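PDB 3FXG: rhamnonate dehydratase from Gibberella zeae PH-1, which probably dehydrates L-rhamnonate to its 2-keto-3-deoxy sugar acid in a magnesium-dependent reaction, as a member of the enolase superfamily. Local coordinates for residues G25-D39 against K54-S66. Numbering follows the deposited sequence.
Sequences GGDYHNVKGGHWLID and KSRTSWGINVLGS
The carbonyl oxygen of L37 is gripped twice by R56, side-on: NE comes in at 2.7 Å nearly along the C=O axis, NH2 at 2.8 Å on a lone pair, and the oxygen lies in the guanidinium plane. The arginine chain is bent about its CG-CD bond (chi3 -78°), which turns the guanidinium edge to this carbonyl, while its own backbone N bonds I38 O at 3.0 Å, so one residue ties down two successive carbonyls of the short helix 36-39. I61 CD1 lies over one face of the H29 imidazole, 3.6 Å from its centroid, a CH-pi contact, and, offset toward the rim, over a face of the R56 guanidinium. At the other end S66 OG accepts from D27 N at 2.9 Å. D27 OD2 takes a weak bond from G65 N, and each carboxylate oxygen accepts from a water that also donates to I61 O. The R56 side chain lies about 8 Å from the magnesium and makes a cation-pi contact with Y224. As in other enolase-superfamily members, both segments probably cap the barrel's active site, reaching from strand 344-347, touched by L37, to the antiparallel sheet, where S66 begins strand 66-73.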
loop_
_atom_site.group_PDB
_atom_site.type_symbol
_atom_site.label_atom_id
_atom_site.label_comp_id
_atom_site.label_asym_id
_atom_site.label_seq_id
_atom_site.Cartn_x
_atom_site.Cartn_y
_atom_site.Cartn_z
ATOM N N GLY A 25 -25.322 -40.723 6.980
ATOM C CA GLY A 25 -23.915 -40.512 6.700
ATOM C C GLY A 25 -23.588 -39.033 6.624
ATOM O O GLY A 25 -24.471 -38.183 6.771
ATOM N N GLY A 26 -22.319 -38.729 6.374
ATOM C CA GLY A 26 -21.868 -37.350 6.309
ATOM C C GLY A 26 -22.366 -36.451 5.188
ATOM O O GLY A 26 -22.239 -35.229 5.292
ATOM N N ASP A 27 -22.922 -37.017 4.120
ATOM C CA ASP A 27 -23.405 -36.184 3.016
ATOM C C ASP A 27 -24.760 -35.557 3.338
ATOM O O ASP A 27 -25.809 -36.160 3.104
ATOM C CB ASP A 27 -23.510 -37.001 1.725
ATOM C CG ASP A 27 -23.718 -36.125 0.496
ATOM O OD1 ASP A 27 -24.060 -34.931 0.663
ATOM O OD2 ASP A 27 -23.546 -36.634 -0.635
ATOM N N TYR A 28 -24.719 -34.335 3.862
ATOM C CA TYR A 28 -25.915 -33.583 4.244
ATOM C C TYR A 28 -26.988 -33.476 3.163
ATOM O O TYR A 28 -28.181 -33.469 3.466
ATOM C CB TYR A 28 -25.547 -32.145 4.623
ATOM C CG TYR A 28 -24.356 -31.980 5.533
ATOM C CD1 TYR A 28 -24.444 -32.256 6.898
ATOM C CD2 TYR A 28 -23.148 -31.489 5.034
ATOM C CE1 TYR A 28 -23.354 -32.039 7.747
ATOM C CE2 TYR A 28 -22.061 -31.273 5.866
ATOM C CZ TYR A 28 -22.169 -31.543 7.219
ATOM O OH TYR A 28 -21.094 -31.288 8.039
ATOM N N HIS A 29 -26.563 -33.374 1.908
ATOM C CA HIS A 29 -27.508 -33.191 0.812
ATOM C C HIS A 29 -27.980 -34.432 0.069
ATOM O O HIS A 29 -28.758 -34.327 -0.876
ATOM C CB HIS A 29 -26.934 -32.177 -0.177
ATOM C CG HIS A 29 -26.317 -30.988 0.490
ATOM N ND1 HIS A 29 -24.971 -30.909 0.768
ATOM C CD2 HIS A 29 -26.875 -29.868 1.006
ATOM C CE1 HIS A 29 -24.724 -29.791 1.428
ATOM N NE2 HIS A 29 -25.863 -29.141 1.587
ATOM N N ASN A 30 -27.513 -35.602 0.490
ATOM C CA ASN A 30 -27.944 -36.839 -0.141
ATOM C C ASN A 30 -29.148 -37.327 0.654
ATOM O O ASN A 30 -29.067 -38.314 1.390
ATOM C CB ASN A 30 -26.827 -37.882 -0.108
ATOM C CG ASN A 30 -27.222 -39.171 -0.796
ATOM O OD1 ASN A 30 -27.740 -39.152 -1.913
ATOM N ND2 ASN A 30 -26.975 -40.301 -0.139
ATOM N N VAL A 31 -30.264 -36.618 0.505
ATOM C CA VAL A 31 -31.485 -36.954 1.227
ATOM C C VAL A 31 -32.678 -37.247 0.321
ATOM O O VAL A 31 -32.619 -37.055 -0.893
ATOM C CB VAL A 31 -31.875 -35.814 2.194
ATOM C CG1 VAL A 31 -30.765 -35.598 3.214
ATOM C CG2 VAL A 31 -32.130 -34.534 1.413
ATOM N N LYS A 32 -33.760 -37.712 0.941
ATOM C CA LYS A 32 -34.995 -38.052 0.243
ATOM C C LYS A 32 -35.656 -36.821 -0.374
ATOM O O LYS A 32 -35.547 -35.713 0.155
ATOM C CB LYS A 32 -35.961 -38.724 1.227
ATOM C CG LYS A 32 -37.342 -39.027 0.673
ATOM C CD LYS A 32 -38.252 -39.577 1.772
ATOM C CE LYS A 32 -39.672 -39.802 1.271
ATOM N NZ LYS A 32 -40.581 -40.278 2.359
ATOM N N GLY A 33 -36.337 -37.020 -1.500
ATOM C CA GLY A 33 -37.006 -35.914 -2.161
ATOM C C GLY A 33 -37.998 -35.234 -1.236
ATOM O O GLY A 33 -38.583 -35.879 -0.368
ATOM N N GLY A 34 -38.187 -33.930 -1.415
ATOM C CA GLY A 34 -39.116 -33.194 -0.575
ATOM C C GLY A 34 -38.411 -32.413 0.517
ATOM O O GLY A 34 -38.934 -31.419 1.022
ATOM N N HIS A 35 -37.217 -32.866 0.884
ATOM C CA HIS A 35 -36.429 -32.209 1.921
ATOM C C HIS A 35 -36.091 -30.800 1.442
ATOM O O HIS A 35 -35.658 -30.611 0.299
ATOM C CB HIS A 35 -35.148 -33.005 2.169
ATOM C CG HIS A 35 -34.535 -32.771 3.515
ATOM N ND1 HIS A 35 -34.129 -31.526 3.944
ATOM C CD2 HIS A 35 -34.235 -33.632 4.517
ATOM C CE1 HIS A 35 -33.602 -31.630 5.152
ATOM N NE2 HIS A 35 -33.654 -32.897 5.522
ATOM N N TRP A 36 -36.292 -29.813 2.309
ATOM C CA TRP A 36 -36.017 -28.427 1.952
ATOM C C TRP A 36 -34.578 -28.232 1.482
ATOM O O TRP A 36 -34.286 -27.313 0.718
ATOM C CB TRP A 36 -36.288 -27.494 3.141
ATOM C CG TRP A 36 -35.297 -27.619 4.261
ATOM C CD1 TRP A 36 -35.357 -28.478 5.321
ATOM C CD2 TRP A 36 -34.080 -26.876 4.414
ATOM N NE1 TRP A 36 -34.253 -28.316 6.126
ATOM C CE2 TRP A 36 -33.453 -27.341 5.591
ATOM C CE3 TRP A 36 -33.457 -25.863 3.669
ATOM C CZ2 TRP A 36 -32.229 -26.828 6.044
ATOM C CZ3 TRP A 36 -32.239 -25.353 4.119
ATOM C CH2 TRP A 36 -31.639 -25.840 5.297
ATOM N N LEU A 37 -33.682 -29.100 1.941
ATOM C CA LEU A 37 -32.277 -29.004 1.571
ATOM C C LEU A 37 -32.036 -29.151 0.076
ATOM O O LEU A 37 -31.021 -28.678 -0.442
ATOM C CB LEU A 37 -31.456 -30.055 2.323
ATOM C CG LEU A 37 -31.025 -29.698 3.749
ATOM C CD1 LEU A 37 -30.351 -30.898 4.398
ATOM C CD2 LEU A 37 -30.073 -28.509 3.707
ATOM N N ILE A 38 -32.967 -29.799 -0.620
ATOM C CA ILE A 38 -32.811 -30.009 -2.053
ATOM C C ILE A 38 -33.996 -29.582 -2.916
ATOM O O ILE A 38 -33.835 -29.373 -4.119
ATOM C CB ILE A 38 -32.524 -31.496 -2.363
ATOM C CG1 ILE A 38 -33.668 -32.365 -1.831
ATOM C CG2 ILE A 38 -31.198 -31.916 -1.742
ATOM C CD1 ILE A 38 -33.528 -33.845 -2.152
ATOM N N ASP A 39 -35.176 -29.438 -2.320
ATOM C CA ASP A 39 -36.356 -29.080 -3.103
ATOM C C ASP A 39 -37.018 -27.724 -2.866
ATOM O O ASP A 39 -38.068 -27.439 -3.443
ATOM C CB ASP A 39 -37.396 -30.193 -2.968
ATOM C CG ASP A 39 -37.010 -31.435 -3.747
ATOM O OD1 ASP A 39 -37.559 -32.520 -3.468
ATOM O OD2 ASP A 39 -36.157 -31.320 -4.653
ATOM N N LYS A 54 -34.580 -25.321 -9.791
ATOM C CA LYS A 54 -35.638 -25.760 -8.883
ATOM C C LYS A 54 -35.208 -26.852 -7.903
ATOM O O LYS A 54 -35.767 -26.976 -6.813
ATOM C CB LYS A 54 -36.853 -26.252 -9.677
ATOM C CG LYS A 54 -38.082 -26.496 -8.813
ATOM C CD LYS A 54 -39.242 -27.078 -9.612
ATOM C CE LYS A 54 -40.502 -27.177 -8.760
ATOM N NZ LYS A 54 -40.287 -27.962 -7.508
ATOM N N SER A 55 -34.217 -27.642 -8.293
ATOM C CA SER A 55 -33.726 -28.732 -7.458
ATOM C C SER A 55 -32.207 -28.711 -7.359
ATOM O O SER A 55 -31.524 -28.520 -8.364
ATOM C CB SER A 55 -34.172 -30.071 -8.050
ATOM O OG SER A 55 -33.382 -31.140 -7.560
ATOM N N ARG A 56 -31.673 -28.910 -6.159
ATOM C CA ARG A 56 -30.223 -28.916 -6.011
ATOM C C ARG A 56 -29.653 -30.260 -6.456
ATOM O O ARG A 56 -28.472 -30.359 -6.801
ATOM C CB ARG A 56 -29.814 -28.588 -4.570
ATOM C CG ARG A 56 -30.135 -27.143 -4.184
ATOM C CD ARG A 56 -29.135 -26.549 -3.193
ATOM N NE ARG A 56 -29.351 -27.000 -1.821
ATOM C CZ ARG A 56 -28.662 -26.556 -0.773
ATOM N NH1 ARG A 56 -27.705 -25.649 -0.937
ATOM N NH2 ARG A 56 -28.934 -27.010 0.444
ATOM N N THR A 57 -30.493 -31.294 -6.467
ATOM C CA THR A 57 -30.041 -32.609 -6.906
ATOM C C THR A 57 -29.938 -32.634 -8.431
ATOM O O THR A 57 -29.165 -33.410 -8.995
ATOM C CB THR A 57 -31.001 -33.738 -6.449
ATOM O OG1 THR A 57 -32.329 -33.467 -6.913
ATOM C CG2 THR A 57 -31.004 -33.850 -4.927
ATOM N N SER A 58 -30.705 -31.771 -9.095
ATOM C CA SER A 58 -30.689 -31.713 -10.553
ATOM C C SER A 58 -29.267 -31.519 -11.078
ATOM O O SER A 58 -28.856 -32.193 -12.028
ATOM C CB SER A 58 -31.590 -30.582 -11.059
ATOM O OG SER A 58 -31.090 -29.309 -10.686
ATOM N N TRP A 59 -28.515 -30.611 -10.458
ATOM C CA TRP A 59 -27.142 -30.373 -10.889
ATOM C C TRP A 59 -26.114 -31.250 -10.176
ATOM O O TRP A 59 -24.916 -31.156 -10.447
ATOM C CB TRP A 59 -26.760 -28.885 -10.772
ATOM C CG TRP A 59 -27.043 -28.223 -9.457
ATOM C CD1 TRP A 59 -28.154 -27.502 -9.125
ATOM C CD2 TRP A 59 -26.175 -28.172 -8.317
ATOM N NE1 TRP A 59 -28.030 -26.998 -7.852
ATOM C CE2 TRP A 59 -26.826 -27.394 -7.331
ATOM C CE3 TRP A 59 -24.912 -28.705 -8.032
ATOM C CZ2 TRP A 59 -26.256 -27.137 -6.079
ATOM C CZ3 TRP A 59 -24.341 -28.447 -6.780
ATOM C CH2 TRP A 59 -25.016 -27.670 -5.822
ATOM N N GLY A 60 -26.581 -32.094 -9.258
ATOM C CA GLY A 60 -25.686 -33.023 -8.583
ATOM C C GLY A 60 -25.177 -32.795 -7.172
ATOM O O GLY A 60 -24.166 -33.384 -6.798
ATOM N N ILE A 61 -25.857 -31.985 -6.370
ATOM C CA ILE A 61 -25.380 -31.746 -5.010
ATOM C C ILE A 61 -25.276 -33.044 -4.197
ATOM O O ILE A 61 -24.541 -33.118 -3.211
ATOM C CB ILE A 61 -26.300 -30.755 -4.260
ATOM C CG1 ILE A 61 -25.563 -30.179 -3.048
ATOM C CG2 ILE A 61 -27.579 -31.466 -3.808
ATOM C CD1 ILE A 61 -26.292 -29.028 -2.370
ATOM N N ASN A 62 -25.997 -34.072 -4.631
ATOM C CA ASN A 62 -26.015 -35.356 -3.933
ATOM C C ASN A 62 -25.274 -36.457 -4.691
ATOM O O ASN A 62 -25.412 -37.639 -4.374
ATOM C CB ASN A 62 -27.468 -35.785 -3.727
ATOM C CG ASN A 62 -28.185 -36.045 -5.042
ATOM O OD1 ASN A 62 -27.879 -35.420 -6.064
ATOM N ND2 ASN A 62 -29.148 -36.960 -5.025
ATOM N N VAL A 63 -24.476 -36.072 -5.680
ATOM C CA VAL A 63 -23.766 -37.047 -6.503
ATOM C C VAL A 63 -22.742 -37.947 -5.808
ATOM O O VAL A 63 -22.569 -39.100 -6.202
ATOM C CB VAL A 63 -23.068 -36.346 -7.700
ATOM C CG1 VAL A 63 -21.875 -35.528 -7.214
ATOM C CG2 VAL A 63 -22.636 -37.379 -8.726
ATOM N N LEU A 64 -22.068 -37.442 -4.782
ATOM C CA LEU A 64 -21.043 -38.234 -4.100
ATOM C C LEU A 64 -21.533 -39.298 -3.125
ATOM O O LEU A 64 -21.054 -40.430 -3.148
ATOM C CB LEU A 64 -20.063 -37.305 -3.376
ATOM C CG LEU A 64 -19.257 -36.380 -4.291
ATOM C CD1 LEU A 64 -18.373 -35.469 -3.461
ATOM C CD2 LEU A 64 -18.419 -37.217 -5.243
ATOM N N GLY A 65 -22.477 -38.943 -2.265
ATOM C CA GLY A 65 -22.965 -39.903 -1.292
ATOM C C GLY A 65 -22.067 -39.898 -0.068
ATOM O O GLY A 65 -21.096 -39.138 -0.003
ATOM N N SER A 66 -22.379 -40.750 0.903
ATOM C CA SER A 66 -21.601 -40.823 2.136
ATOM C C SER A 66 -20.747 -42.084 2.197
ATOM O O SER A 66 -21.031 -43.067 1.515
ATOM C CB SER A 66 -22.542 -40.808 3.341
ATOM O OG SER A 66 -23.444 -39.718 3.281
HETATM O O HOH W 1 -22.750 -35.269 -2.955
HETATM O O HOH W 2 -23.307 -32.571 -0.700
HETATM O O HOH W 3 -30.150 -37.919 -2.725
HETATM O O HOH W 4 -25.963 -40.179 2.485
HETATM O O HOH W 5 -37.787 -25.477 -5.887
HETATM O O HOH W 6 -37.536 -28.995 -6.177
#